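Local coordinates for uncharacterized protein (Bacteroides eggerthii, PDB 4FTD) that is of unknown function but pairs an immunoglobulin-like domain with a six-bladed beta-propeller and may take part in carbohydrate metabolism, at residues K288-K293 / E325-K330; P239-R244 / E270-P275; M298-Y303 / Y311-I316; A249-D254 / I261-N266; V318-V323 / S333-E338. All blocks are in the same frame, centred on the assembly; numbering follows the deposited sequence.

Contact 1: residues K288-K293 / E325-K330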
# COMPACT_ATOMS: atom_id res chain seq x y z
N LYS A 288 1.01 -16.38 -24.55
CA LYS A 288 0.84 -17.68 -23.94
C LYS A 288 -0.55 -17.79 -23.30
O LYS A 288 -1.08 -16.80 -22.78
CB LYS A 288 1.88 -17.93 -22.83
CG LYS A 288 3.35 -17.83 -23.20
CD LYS A 288 3.81 -18.81 -24.26
CE LYS A 288 5.33 -18.69 -24.45
NZ LYS A 288 5.72 -18.95 -25.86
N VAL A 289 -1.12 -18.98 -23.35
CA VAL A 289 -2.42 -19.28 -22.74
C VAL A 289 -2.08 -20.05 -21.47
O VAL A 289 -1.48 -21.11 -21.55
CB VAL A 289 -3.30 -20.11 -23.69
CG1 VAL A 289 -4.56 -20.58 -22.97
CG2 VAL A 289 -3.62 -19.27 -24.96
N LEU A 290 -2.43 -19.51 -20.30
CA LEU A 290 -2.07 -20.12 -19.02
C LEU A 290 -3.30 -20.64 -18.33
O LEU A 290 -4.32 -19.99 -18.38
CB LEU A 290 -1.40 -19.08 -18.12
CG LEU A 290 -0.19 -18.36 -18.72
CD1 LEU A 290 0.25 -17.23 -17.78
CD2 LEU A 290 0.94 -19.33 -19.04
N PRO A 291 -3.20 -21.76 -17.60
CA PRO A 291 -4.39 -22.29 -16.94
C PRO A 291 -4.86 -21.43 -15.75
O PRO A 291 -4.05 -20.89 -15.00
CB PRO A 291 -3.90 -23.67 -16.46
CG PRO A 291 -2.46 -23.41 -16.13
CD PRO A 291 -1.99 -22.53 -17.26
N SER A 292 -6.17 -21.21 -15.66
CA SER A 292 -6.77 -20.50 -14.52
C SER A 292 -7.75 -21.48 -13.87
O SER A 292 -7.61 -22.68 -14.07
CB SER A 292 -7.49 -19.26 -14.99
OG SER A 292 -8.05 -18.57 -13.90
N LYS A 293 -8.71 -21.01 -13.10
CA LYS A 293 -9.71 -21.97 -12.53
C LYS A 293 -10.96 -21.17 -12.28
O LYS A 293 -10.87 -19.96 -12.05
CB LYS A 293 -9.18 -22.61 -11.27
CG LYS A 293 -9.01 -21.70 -10.07
CD LYS A 293 -7.77 -22.03 -9.24
CE LYS A 293 -7.98 -22.96 -8.11
NZ LYS A 293 -6.67 -23.10 -7.37
N GLU A 325 5.82 -17.24 -13.45
CA GLU A 325 5.26 -16.47 -14.60
C GLU A 325 4.34 -17.28 -15.54
O GLU A 325 3.76 -16.72 -16.46
CB GLU A 325 6.32 -15.66 -15.36
CG GLU A 325 7.23 -16.43 -16.32
CD GLU A 325 7.94 -15.50 -17.30
OE1 GLU A 325 8.36 -14.41 -16.88
OE2 GLU A 325 8.09 -15.84 -18.48
N SER A 326 4.21 -18.59 -15.30
CA SER A 326 3.25 -19.46 -16.00
C SER A 326 2.04 -19.78 -15.16
O SER A 326 1.27 -20.69 -15.49
CB SER A 326 3.95 -20.78 -16.37
OG SER A 326 4.94 -20.48 -17.32
N LEU A 327 1.88 -19.05 -14.05
CA LEU A 327 0.81 -19.25 -13.10
C LEU A 327 0.89 -20.59 -12.34
O LEU A 327 -0.10 -21.04 -11.78
CB LEU A 327 -0.55 -19.09 -13.79
CG LEU A 327 -1.45 -18.04 -13.15
CD1 LEU A 327 -0.87 -16.68 -13.50
CD2 LEU A 327 -2.86 -18.21 -13.67
N GLY A 328 2.06 -21.22 -12.31
CA GLY A 328 2.27 -22.41 -11.50
C GLY A 328 2.25 -21.99 -10.03
O GLY A 328 2.98 -21.07 -9.66
N GLU A 329 1.44 -22.68 -9.21
CA GLU A 329 1.20 -22.28 -7.81
C GLU A 329 2.38 -22.63 -6.91
O GLU A 329 2.77 -23.76 -6.84
CB GLU A 329 -0.14 -22.87 -7.29
CG GLU A 329 -1.36 -22.29 -8.06
CD GLU A 329 -2.73 -22.65 -7.47
OE1 GLU A 329 -2.91 -22.58 -6.23
OE2 GLU A 329 -3.65 -22.97 -8.25
N LYS A 330 2.96 -21.62 -6.27
CA LYS A 330 4.10 -21.79 -5.35
C LYS A 330 3.60 -21.79 -3.91
O LYS A 330 4.08 -22.57 -3.13
CB LYS A 330 5.17 -20.69 -5.54
CG LYS A 330 6.41 -21.08 -6.35
CD LYS A 330 6.10 -21.65 -7.74
CE LYS A 330 7.34 -22.23 -8.42
NZ LYS A 330 7.02 -23.29 -9.41
O HOH W 1 -2.76 -21.93 -12.67

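Contact 2: residues P239-R244 / E270-P275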
# COMPACT_ATOMS: atom_id res chain seq x y z
N PRO A 239 -4.42 -20.80 -30.20
CA PRO A 239 -4.89 -22.13 -29.73
C PRO A 239 -5.11 -22.18 -28.21
O PRO A 239 -4.26 -21.71 -27.47
CB PRO A 239 -3.73 -23.07 -30.13
CG PRO A 239 -3.07 -22.36 -31.28
CD PRO A 239 -3.14 -20.90 -30.90
N GLY A 240 -6.25 -22.70 -27.77
CA GLY A 240 -6.57 -22.83 -26.33
C GLY A 240 -7.23 -21.61 -25.69
O GLY A 240 -7.66 -21.66 -24.54
N ALA A 241 -7.33 -20.49 -26.41
CA ALA A 241 -7.93 -19.31 -25.80
C ALA A 241 -9.42 -19.54 -25.62
O ALA A 241 -10.01 -20.28 -26.38
CB ALA A 241 -7.69 -18.04 -26.64
N GLY A 242 -10.01 -18.87 -24.63
CA GLY A 242 -11.45 -18.89 -24.43
C GLY A 242 -12.19 -17.87 -25.28
O GLY A 242 -11.65 -17.26 -26.24
N ASN A 243 -13.43 -17.65 -24.91
CA ASN A 243 -14.36 -16.86 -25.72
C ASN A 243 -14.24 -15.38 -25.59
O ASN A 243 -14.18 -14.67 -26.60
CB ASN A 243 -15.81 -17.27 -25.43
CG ASN A 243 -16.12 -18.62 -26.01
OD1 ASN A 243 -15.77 -18.89 -27.15
ND2 ASN A 243 -16.75 -19.50 -25.22
N ARG A 244 -14.25 -14.91 -24.35
CA ARG A 244 -14.34 -13.49 -24.07
C ARG A 244 -13.18 -12.99 -23.20
O ARG A 244 -12.95 -13.55 -22.13
CB ARG A 244 -15.69 -13.21 -23.44
CG ARG A 244 -15.82 -11.85 -22.76
CD ARG A 244 -17.28 -11.57 -22.43
NE ARG A 244 -17.40 -10.55 -21.40
CZ ARG A 244 -18.45 -9.74 -21.24
NH1 ARG A 244 -19.53 -9.84 -22.02
NH2 ARG A 244 -18.46 -8.87 -20.27
N GLU A 270 -8.73 -19.53 -18.38
CA GLU A 270 -7.34 -19.22 -18.67
C GLU A 270 -7.04 -17.76 -18.53
O GLU A 270 -7.93 -16.95 -18.32
CB GLU A 270 -7.00 -19.67 -20.13
CG GLU A 270 -8.01 -19.29 -21.26
CD GLU A 270 -7.84 -17.89 -21.86
OE1 GLU A 270 -6.97 -17.13 -21.40
OE2 GLU A 270 -8.58 -17.52 -22.83
N PHE A 271 -5.76 -17.44 -18.67
CA PHE A 271 -5.24 -16.11 -18.88
C PHE A 271 -4.47 -16.11 -20.19
O PHE A 271 -3.78 -17.06 -20.50
CB PHE A 271 -4.25 -15.72 -17.79
CG PHE A 271 -4.87 -15.31 -16.50
CD1 PHE A 271 -5.04 -16.22 -15.49
CD2 PHE A 271 -5.27 -14.01 -16.30
CE1 PHE A 271 -5.61 -15.84 -14.30
CE2 PHE A 271 -5.83 -13.63 -15.11
CZ PHE A 271 -6.00 -14.54 -14.11
N LEU A 272 -4.60 -15.03 -20.94
CA LEU A 272 -3.70 -14.69 -22.04
C LEU A 272 -2.60 -13.87 -21.39
O LEU A 272 -2.88 -12.89 -20.75
CB LEU A 272 -4.40 -13.83 -23.10
CG LEU A 272 -5.58 -14.54 -23.78
CD1 LEU A 272 -6.14 -13.67 -24.91
CD2 LEU A 272 -5.21 -15.95 -24.29
N LYS A 273 -1.36 -14.34 -21.48
CA LYS A 273 -0.17 -13.61 -21.05
C LYS A 273 0.43 -12.92 -22.29
O LYS A 273 1.03 -13.57 -23.13
CB LYS A 273 0.87 -14.56 -20.41
CG LYS A 273 2.11 -13.81 -19.96
CD LYS A 273 3.02 -14.61 -19.05
CE LYS A 273 3.88 -15.57 -19.83
NZ LYS A 273 5.13 -15.81 -19.08
N VAL A 274 0.29 -11.62 -22.38
CA VAL A 274 0.66 -10.83 -23.58
C VAL A 274 1.98 -10.08 -23.33
O VAL A 274 2.02 -9.20 -22.50
CB VAL A 274 -0.45 -9.85 -23.92
CG1 VAL A 274 -0.10 -9.03 -25.17
CG2 VAL A 274 -1.76 -10.61 -24.14
N PRO A 275 3.07 -10.46 -24.02
CA PRO A 275 4.33 -9.75 -23.72
C PRO A 275 4.40 -8.37 -24.36
O PRO A 275 3.88 -8.16 -25.45
CB PRO A 275 5.43 -10.63 -24.34
CG PRO A 275 4.74 -11.93 -24.66
CD PRO A 275 3.30 -11.57 -24.95

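Contact 3: residues M298-Y303 / Y311-I316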
# COMPACT_ATOMS: atom_id res chain seq x y z
N MSE A 298 -14.31 -13.82 -13.33
CA MSE A 298 -13.90 -12.71 -14.18
C MSE A 298 -13.19 -11.57 -13.44
O MSE A 298 -12.58 -10.72 -14.12
CB MSE A 298 -15.11 -12.13 -14.88
CG MSE A 298 -16.15 -11.57 -13.88
SE MSE A 298 -17.47 -10.60 -14.85
CE MSE A 298 -16.52 -8.98 -15.19
N VAL A 299 -13.33 -11.51 -12.10
CA VAL A 299 -12.67 -10.51 -11.23
C VAL A 299 -11.47 -11.17 -10.58
O VAL A 299 -11.56 -11.82 -9.55
CB VAL A 299 -13.62 -9.90 -10.18
CG1 VAL A 299 -12.96 -8.69 -9.45
CG2 VAL A 299 -14.94 -9.50 -10.86
N THR A 300 -10.32 -11.01 -11.24
CA THR A 300 -9.07 -11.70 -10.87
C THR A 300 -7.90 -10.89 -11.45
O THR A 300 -8.08 -10.14 -12.43
CB THR A 300 -9.05 -13.14 -11.42
OG1 THR A 300 -7.88 -13.85 -10.98
CG2 THR A 300 -9.16 -13.15 -12.96
N ASN A 301 -6.73 -11.02 -10.83
CA ASN A 301 -5.57 -10.28 -11.21
C ASN A 301 -4.33 -11.04 -10.88
O ASN A 301 -4.31 -11.82 -9.96
CB ASN A 301 -5.47 -8.96 -10.43
CG ASN A 301 -6.57 -7.94 -10.77
OD1 ASN A 301 -7.50 -7.80 -10.00
ND2 ASN A 301 -6.46 -7.24 -11.90
N VAL A 302 -3.28 -10.71 -11.61
CA VAL A 302 -1.94 -11.31 -11.53
C VAL A 302 -0.91 -10.15 -11.60
O VAL A 302 -0.74 -9.52 -12.66
CB VAL A 302 -1.67 -12.33 -12.68
CG1 VAL A 302 -0.25 -12.90 -12.58
CG2 VAL A 302 -2.66 -13.52 -12.66
N TYR A 303 -0.23 -9.88 -10.48
CA TYR A 303 0.72 -8.77 -10.39
C TYR A 303 2.09 -9.20 -9.87
O TYR A 303 2.22 -9.92 -8.86
CB TYR A 303 0.18 -7.60 -9.52
CG TYR A 303 -0.90 -6.77 -10.21
CD1 TYR A 303 -0.61 -6.01 -11.32
CD2 TYR A 303 -2.16 -6.71 -9.71
CE1 TYR A 303 -1.58 -5.28 -11.98
CE2 TYR A 303 -3.15 -6.00 -10.35
CZ TYR A 303 -2.86 -5.26 -11.47
OH TYR A 303 -3.86 -4.55 -12.07
N TYR A 311 4.87 -13.69 -9.04
CA TYR A 311 3.65 -12.87 -9.14
C TYR A 311 2.67 -13.30 -8.07
O TYR A 311 2.77 -14.42 -7.53
CB TYR A 311 2.97 -13.07 -10.51
CG TYR A 311 3.83 -12.65 -11.69
CD1 TYR A 311 4.97 -13.40 -12.07
CD2 TYR A 311 3.54 -11.49 -12.40
CE1 TYR A 311 5.77 -12.98 -13.12
CE2 TYR A 311 4.33 -11.09 -13.47
CZ TYR A 311 5.44 -11.83 -13.82
OH TYR A 311 6.23 -11.38 -14.85
N LEU A 312 1.71 -12.42 -7.77
CA LEU A 312 0.64 -12.75 -6.86
C LEU A 312 -0.63 -12.82 -7.70
O LEU A 312 -0.92 -11.93 -8.47
CB LEU A 312 0.51 -11.76 -5.73
CG LEU A 312 1.62 -11.64 -4.70
CD1 LEU A 312 1.15 -10.62 -3.66
CD2 LEU A 312 1.92 -13.00 -4.06
N TRP A 313 -1.35 -13.93 -7.58
CA TRP A 313 -2.61 -14.12 -8.25
C TRP A 313 -3.70 -14.22 -7.20
O TRP A 313 -3.53 -14.90 -6.20
CB TRP A 313 -2.56 -15.43 -9.03
CG TRP A 313 -3.84 -15.91 -9.65
CD1 TRP A 313 -4.84 -15.14 -10.19
CD2 TRP A 313 -4.21 -17.26 -9.89
NE1 TRP A 313 -5.82 -15.92 -10.71
CE2 TRP A 313 -5.46 -17.23 -10.57
CE3 TRP A 313 -3.63 -18.50 -9.59
CZ2 TRP A 313 -6.14 -18.39 -10.94
CZ3 TRP A 313 -4.31 -19.67 -9.97
CH2 TRP A 313 -5.55 -19.60 -10.64
N SER A 314 -4.78 -13.48 -7.41
CA SER A 314 -5.97 -13.65 -6.61
C SER A 314 -7.23 -13.38 -7.44
O SER A 314 -7.18 -12.82 -8.57
CB SER A 314 -5.95 -12.82 -5.32
OG SER A 314 -6.32 -11.46 -5.56
N GLY A 315 -8.35 -13.81 -6.85
CA GLY A 315 -9.68 -13.69 -7.43
C GLY A 315 -10.75 -13.82 -6.34
O GLY A 315 -10.44 -13.93 -5.14
N ILE A 316 -11.99 -13.82 -6.77
CA ILE A 316 -13.13 -13.82 -5.86
C ILE A 316 -13.08 -14.98 -4.89
O ILE A 316 -13.24 -14.78 -3.68
CB ILE A 316 -14.49 -13.70 -6.61
CG1 ILE A 316 -14.54 -12.38 -7.42
CG2 ILE A 316 -15.64 -13.72 -5.63
CD1 ILE A 316 -14.31 -11.09 -6.63

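Contact 4: residues A249-D254 / I261-N266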
# COMPACT_ATOMS: atom_id res chain seq x y z
N ALA A 249 -7.77 -6.95 -16.41
CA ALA A 249 -6.44 -6.81 -16.96
C ALA A 249 -5.46 -6.55 -15.85
O ALA A 249 -5.76 -5.83 -14.89
CB ALA A 249 -6.39 -5.70 -17.97
N SER A 250 -4.31 -7.21 -15.94
CA SER A 250 -3.18 -6.89 -15.01
C SER A 250 -1.96 -6.47 -15.84
O SER A 250 -1.30 -7.29 -16.46
CB SER A 250 -2.88 -8.04 -14.09
OG SER A 250 -4.05 -8.60 -13.54
N TYR A 251 -1.78 -5.16 -15.95
CA TYR A 251 -0.68 -4.59 -16.68
C TYR A 251 0.55 -4.58 -15.77
O TYR A 251 0.54 -3.92 -14.74
CB TYR A 251 -1.04 -3.17 -17.11
CG TYR A 251 -2.14 -3.04 -18.13
CD1 TYR A 251 -3.53 -3.06 -17.76
CD2 TYR A 251 -1.82 -2.79 -19.48
CE1 TYR A 251 -4.52 -2.91 -18.76
CE2 TYR A 251 -2.80 -2.64 -20.46
CZ TYR A 251 -4.13 -2.66 -20.13
OH TYR A 251 -5.05 -2.48 -21.17
N ASN A 252 1.58 -5.32 -16.16
CA ASN A 252 2.86 -5.41 -15.44
C ASN A 252 3.97 -4.89 -16.38
O ASN A 252 4.48 -5.62 -17.17
CB ASN A 252 3.13 -6.87 -15.07
CG ASN A 252 2.15 -7.40 -14.06
OD1 ASN A 252 2.32 -7.16 -12.86
ND2 ASN A 252 1.10 -8.04 -14.52
N ILE A 253 4.26 -3.60 -16.35
CA ILE A 253 5.21 -3.03 -17.26
C ILE A 253 6.20 -2.25 -16.41
O ILE A 253 5.81 -1.36 -15.66
CB ILE A 253 4.53 -2.16 -18.31
CG1 ILE A 253 3.48 -2.95 -19.09
CG2 ILE A 253 5.56 -1.49 -19.19
CD1 ILE A 253 2.57 -2.06 -19.96
N ASP A 254 7.46 -2.59 -16.54
CA ASP A 254 8.54 -2.02 -15.73
C ASP A 254 9.01 -0.67 -16.27
O ASP A 254 8.45 -0.15 -17.24
CB ASP A 254 9.68 -3.04 -15.54
CG ASP A 254 10.51 -3.27 -16.79
OD1 ASP A 254 10.53 -2.47 -17.75
OD2 ASP A 254 11.18 -4.32 -16.78
N ILE A 261 1.06 -8.29 -19.94
CA ILE A 261 -0.28 -7.97 -19.55
C ILE A 261 -1.04 -9.33 -19.46
O ILE A 261 -1.04 -10.15 -20.39
CB ILE A 261 -0.97 -7.04 -20.54
CG1 ILE A 261 -0.07 -5.84 -20.87
CG2 ILE A 261 -2.34 -6.60 -19.94
CD1 ILE A 261 -0.38 -5.09 -22.16
N PHE A 262 -1.70 -9.56 -18.34
CA PHE A 262 -2.48 -10.76 -18.14
C PHE A 262 -3.96 -10.43 -18.30
O PHE A 262 -4.47 -9.54 -17.61
CB PHE A 262 -2.26 -11.32 -16.74
CG PHE A 262 -0.86 -11.85 -16.49
CD1 PHE A 262 0.13 -11.03 -15.97
CD2 PHE A 262 -0.58 -13.19 -16.69
CE1 PHE A 262 1.38 -11.53 -15.69
CE2 PHE A 262 0.70 -13.68 -16.47
CZ PHE A 262 1.67 -12.83 -15.96
N PHE A 263 -4.65 -11.21 -19.13
CA PHE A 263 -6.07 -11.01 -19.40
C PHE A 263 -6.81 -12.30 -19.16
O PHE A 263 -6.68 -13.26 -19.94
CB PHE A 263 -6.30 -10.59 -20.82
CG PHE A 263 -5.73 -9.26 -21.22
CD1 PHE A 263 -6.32 -8.07 -20.83
CD2 PHE A 263 -4.65 -9.21 -22.07
CE1 PHE A 263 -5.86 -6.85 -21.33
CE2 PHE A 263 -4.18 -8.04 -22.58
CZ PHE A 263 -4.78 -6.86 -22.22
N GLY A 264 -7.59 -12.37 -18.09
CA GLY A 264 -8.37 -13.62 -17.83
C GLY A 264 -9.65 -13.68 -18.65
O GLY A 264 -10.32 -12.68 -18.82
N ASP A 265 -10.02 -14.85 -19.13
CA ASP A 265 -11.27 -14.98 -19.89
C ASP A 265 -12.45 -14.86 -18.93
O ASP A 265 -12.31 -15.08 -17.70
CB ASP A 265 -11.34 -16.21 -20.81
CG ASP A 265 -11.45 -17.54 -20.09
OD1 ASP A 265 -10.93 -17.68 -18.99
OD2 ASP A 265 -12.02 -18.50 -20.67
N ASN A 266 -13.61 -14.52 -19.49
CA ASN A 266 -14.80 -14.32 -18.69
C ASN A 266 -15.16 -15.61 -17.93
O ASN A 266 -15.49 -15.55 -16.75
CB ASN A 266 -15.97 -13.85 -19.54
CG ASN A 266 -17.20 -13.61 -18.72
OD1 ASN A 266 -17.99 -14.51 -18.53
ND2 ASN A 266 -17.35 -12.42 -18.21

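Contact 5: residues V318-V323 / S333-E338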
# COMPACT_ATOMS: atom_id res chain seq x y z
N VAL A 318 -10.27 -17.19 -5.00
CA VAL A 318 -8.87 -17.59 -5.04
C VAL A 318 -8.13 -16.67 -4.06
O VAL A 318 -7.93 -15.46 -4.35
CB VAL A 318 -8.23 -17.52 -6.46
CG1 VAL A 318 -6.73 -17.86 -6.35
CG2 VAL A 318 -8.93 -18.49 -7.45
N PRO A 319 -7.74 -17.20 -2.89
CA PRO A 319 -6.89 -16.43 -1.97
C PRO A 319 -5.60 -16.01 -2.66
O PRO A 319 -5.19 -16.68 -3.60
CB PRO A 319 -6.54 -17.44 -0.86
CG PRO A 319 -7.49 -18.55 -1.01
CD PRO A 319 -7.92 -18.59 -2.44
N VAL A 320 -4.98 -14.94 -2.16
CA VAL A 320 -3.70 -14.41 -2.65
C VAL A 320 -2.68 -15.56 -2.66
O VAL A 320 -2.39 -16.17 -1.62
CB VAL A 320 -3.23 -13.20 -1.81
CG1 VAL A 320 -1.83 -12.76 -2.21
CG2 VAL A 320 -4.21 -12.03 -1.96
N THR A 321 -2.19 -15.87 -3.85
CA THR A 321 -1.31 -17.02 -4.10
C THR A 321 -0.07 -16.56 -4.85
O THR A 321 -0.17 -15.88 -5.89
CB THR A 321 -2.07 -18.09 -4.95
OG1 THR A 321 -3.29 -18.50 -4.31
CG2 THR A 321 -1.19 -19.30 -5.25
N LEU A 322 1.09 -16.96 -4.35
CA LEU A 322 2.35 -16.72 -5.02
C LEU A 322 2.44 -17.76 -6.16
O LEU A 322 2.27 -18.96 -5.92
CB LEU A 322 3.51 -16.90 -4.03
CG LEU A 322 4.94 -16.66 -4.52
CD1 LEU A 322 5.08 -15.20 -4.88
CD2 LEU A 322 5.99 -17.06 -3.48
N VAL A 323 2.73 -17.29 -7.37
CA VAL A 323 2.86 -18.13 -8.57
C VAL A 323 4.07 -17.74 -9.42
O VAL A 323 4.59 -16.65 -9.28
CB VAL A 323 1.58 -18.03 -9.44
CG1 VAL A 323 0.34 -18.43 -8.63
CG2 VAL A 323 1.41 -16.62 -9.98
N SER A 333 -1.81 -18.41 0.24
CA SER A 333 -1.91 -17.78 1.57
C SER A 333 -3.34 -17.81 2.09
O SER A 333 -4.26 -18.29 1.42
CB SER A 333 -1.40 -16.34 1.53
OG SER A 333 -2.38 -15.44 1.04
N LYS A 334 -3.52 -17.25 3.28
CA LYS A 334 -4.84 -17.13 3.91
C LYS A 334 -5.51 -15.78 3.62
O LYS A 334 -6.63 -15.58 4.05
CB LYS A 334 -4.73 -17.32 5.43
CG LYS A 334 -4.31 -18.72 5.82
CD LYS A 334 -3.97 -18.78 7.31
CE LYS A 334 -3.73 -20.20 7.80
NZ LYS A 334 -3.20 -20.18 9.19
N ILE A 335 -4.84 -14.87 2.91
CA ILE A 335 -5.44 -13.57 2.56
C ILE A 335 -6.49 -13.80 1.46
O ILE A 335 -6.14 -14.14 0.35
CB ILE A 335 -4.37 -12.54 2.15
CG1 ILE A 335 -3.44 -12.28 3.36
CG2 ILE A 335 -5.01 -11.23 1.69
CD1 ILE A 335 -2.16 -11.56 3.04
N ALA A 336 -7.77 -13.64 1.81
CA ALA A 336 -8.91 -13.96 0.95
C ALA A 336 -9.93 -12.83 1.09
O ALA A 336 -9.57 -11.68 0.91
CB ALA A 336 -9.52 -15.31 1.34
N GLY A 337 -11.19 -13.12 1.40
CA GLY A 337 -12.23 -12.07 1.51
C GLY A 337 -12.51 -11.27 0.22
O GLY A 337 -12.96 -10.11 0.28
N GLU A 338 -12.28 -11.92 -0.93
CA GLU A 338 -12.44 -11.37 -2.27
C GLU A 338 -11.43 -10.26 -2.60
O GLU A 338 -11.72 -9.40 -3.43
CB GLU A 338 -13.88 -10.87 -2.54
CG GLU A 338 -14.98 -11.88 -2.18
CD GLU A 338 -16.35 -11.47 -2.70
OE1 GLU A 338 -16.46 -10.56 -3.57
OE2 GLU A 338 -17.34 -12.04 -2.22

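Contact 1: residues K288-K293 / E325-K330
Leu290 meets the turn 325-327 with both of its methyl branches: CD1 lies 3.8 Å from Glu325 O and CD2 lies 3.8 Å from Ser326 CA, while its CB faces Leu327 CB at 4.4 Å. The two leucines are the buried part of the contact. Leu327 sends CD2 to within 3.2 Å of Pro291 O, a close approach of a methyl group to a carbonyl. That same Pro291 O accepts a hydrogen bond from a water 2.9 Å away, which donates a second to Leu327 O at 2.9 Å, so one solvent molecule stitches the two backbones together. At the exposed end, Lys293 NZ forms a salt bridge with Glu329 OE2 at 3.1 Å, meeting OE2 on its syn lone pair. The lysine chain bends at chi2 (-143°) and again at chi3 (-93°) to bring its ammonium there, whereas Glu329 reaches out extended beyond CG. Further out, Asp324 braces the turn by accepting from Ser326 N and Gly328 N, and Glu325 pairs with Lys273. The contact joins the outer edge of strand 281-291 to the turn between strands 318-323 and 329-332 of the next sheet, where Lys293 and Glu329 both touch Trp313 of strand 311-315.

Contact 2: residues P239-R244 / E270-P275
Glu270 turns its CG between its own backbone N and carbonyl carbon (chi1 47°) and then bends at chi2 (84°), which brings the carboxylate to Gly242 N in the loop 239-244. The resulting N-H...O hydrogen bond is short and nearly straight: Gly242 N to Glu270 OE2 is 2.7 Å, with an angle of 175° at the hydrogen. The donor comes to the anti side of OE2, slightly out of the carboxylate plane. His245 NE2 also hydrogen-bonds this oxygen, so OE2 ties together two points of the same loop. Ala241 CA lies 3.5 Å from Glu270 OE2, and Gly240 O is 4.1 Å from Glu270 CG. In the beta-propeller, this fastens the connection between strands 228-233 and 250-253, two strands of consecutive four-stranded sheets, to strand 270-277 in the interior of the second sheet. Replacing Glu270 by an alanine would probably leave Gly242 N and His245 without their shared acceptor and set the loop freer to move. Beside the polar link runs a small apolar one, in which Leu272 CD2 touches Ala241 CB at 4.0 Å. Gly242 has no side chain, and a beta carbon there would point at Glu270 OE2, about 3.4 Å away, leaving little room beside the bond. On the strand side, Glu270 and Leu272 both pack against Val289 of strand 281-291, and Asp265 accepts a hydrogen bond from Glu270 N.

Contact 3: residues M298-Y303 / Y311-I316
Strands 300-303 and 311-315 run antiparallel at 175°, their axes 4.6 Å apart, with Asn301-Ser314 and Tyr303-Leu312 as hydrogen-bonded pairs and Thr300-Gly315 and Val302-Trp313 as non-hydrogen-bonded ones. Thr300 has OG1 anti to its amide nitrogen (chi1 -176°), where the hydroxyl gives its proton to Ser314 O at 2.7 Å from above the carbonyl plane. It also accepts from Trp313 NE1 at 2.9 Å, a bent bond of 136° made in the indole plane. Ser314 O is gripped a second time by Asn301 N, at 2.9 Å. Asn301 O lies at the edge of the same indole, 3.4 Å from Trp313 CD1, and Val302 CG2 packs on that CD1 at 3.7 Å. The other methyl of Val302, CG1, meets Tyr311 CB at 3.8 Å. A phenylalanine in place of Trp313 would probably leave Thr300 OG1 without the indole donor and its hydroxyl less firmly oriented. Past the last strand pair, Val299 CB and Ile316 CD1 touch at 3.8 Å. Phe271 of the preceding sheet meets the Trp313 ring with planes nearly perpendicular. The segments form the hairpin of the first two strands in a four-stranded antiparallel sheet, the blade construction characteristic of beta-propellers.

Contact 4: residues A249-D254 / I261-N266
Strands 250-253 and 261-264 are antiparallel at 167°, with Ser250 and Phe262 as the hydrogen-bonded pair: Ser250 N to Phe262 O is 2.9 Å and Phe262 N to Ser250 O is 3.0 Å. Next to it, the non-hydrogen-bonded pair Tyr251-Ile261 makes a CH-pi contact, Ile261 CG2 lying over the middle of the Tyr251 ring, 3.9 Å from its centroid. The same methyl also covers the rim of one face of Phe263, whose CE1 touches Ala249 CB at 3.6 Å. With CG anti to its carbonyl carbon (chi1 -67°), Asn252 reaches the edge of the Phe262 ring, ND2 to CD1 3.5 Å, amide and ring planes 83° apart. Its polar end is held by the next sheet, OD1 by Arg304 N and ND2 by Val302 O; Ser250 OG likewise bonds to Val302 N, and Tyr251 OH to Ser205 OG on the other flanking sheet. Such a hairpin, packed between neighbouring sheets, is typical of a beta-propeller blade.

Contact 5: residues V318-V323 / S333-E338
Val320, on the third strand of a four-stranded propeller sheet, holds the tight part of this contact, bonded through both its amide and its carbonyl to the loop 333-338 that follows the outermost strand, 329-332. Its N gives a nearly straight bond to Ile335 O (2.9 Å, 160° at the hydrogen), and its O takes two, from Ser333 N at 3.0 Å and from Ser333 OG at 2.8 Å. Ser333 has OG between its N and carbonyl carbon (chi1 82°), from where it also accepts from Ile335 N at 3.1 Å, an ST turn. Val320 and Ile335 run alongside each other, their CG2 methyls 3.8 Å apart, and Phe388 of helix 381-390 packs on Ile335. The looser side holds the exposed Ala336, its CB 4.3 Å from Pro319 CB, although the proline CB comes to 3.3 Å from Ser333 O. Because Ser333 OG both donates and accepts, one hydroxyl fixes the turn and ties it to the strand, continuing the strand's bonding where no regular strand remains.

Overall arrangement
Contacts 3 and 4 are the most completely buried, hairpins of two successive four-stranded sheets joined to each other by side-chain to backbone bonds. Contacts 2 and 5 are mostly buried, with one exposed residue each. Contact 2 belongs to the same sheet as contact 4 but ties a loop to an inner strand through a carboxylate; contact 5 shares its sheet with contact 3 and relies on backbone bonds and a serine. Contact 1, the most exposed, bridges the two sheets with a salt bridge and a water where the hairpins use backbone hydrogen bonds and aromatic packing, and it touches contact 5 where strand 329-332 pairs with 318-323. Phe271 links contacts 1 to 4, whereas contact 5 touches neither contact 2 nor contact 4.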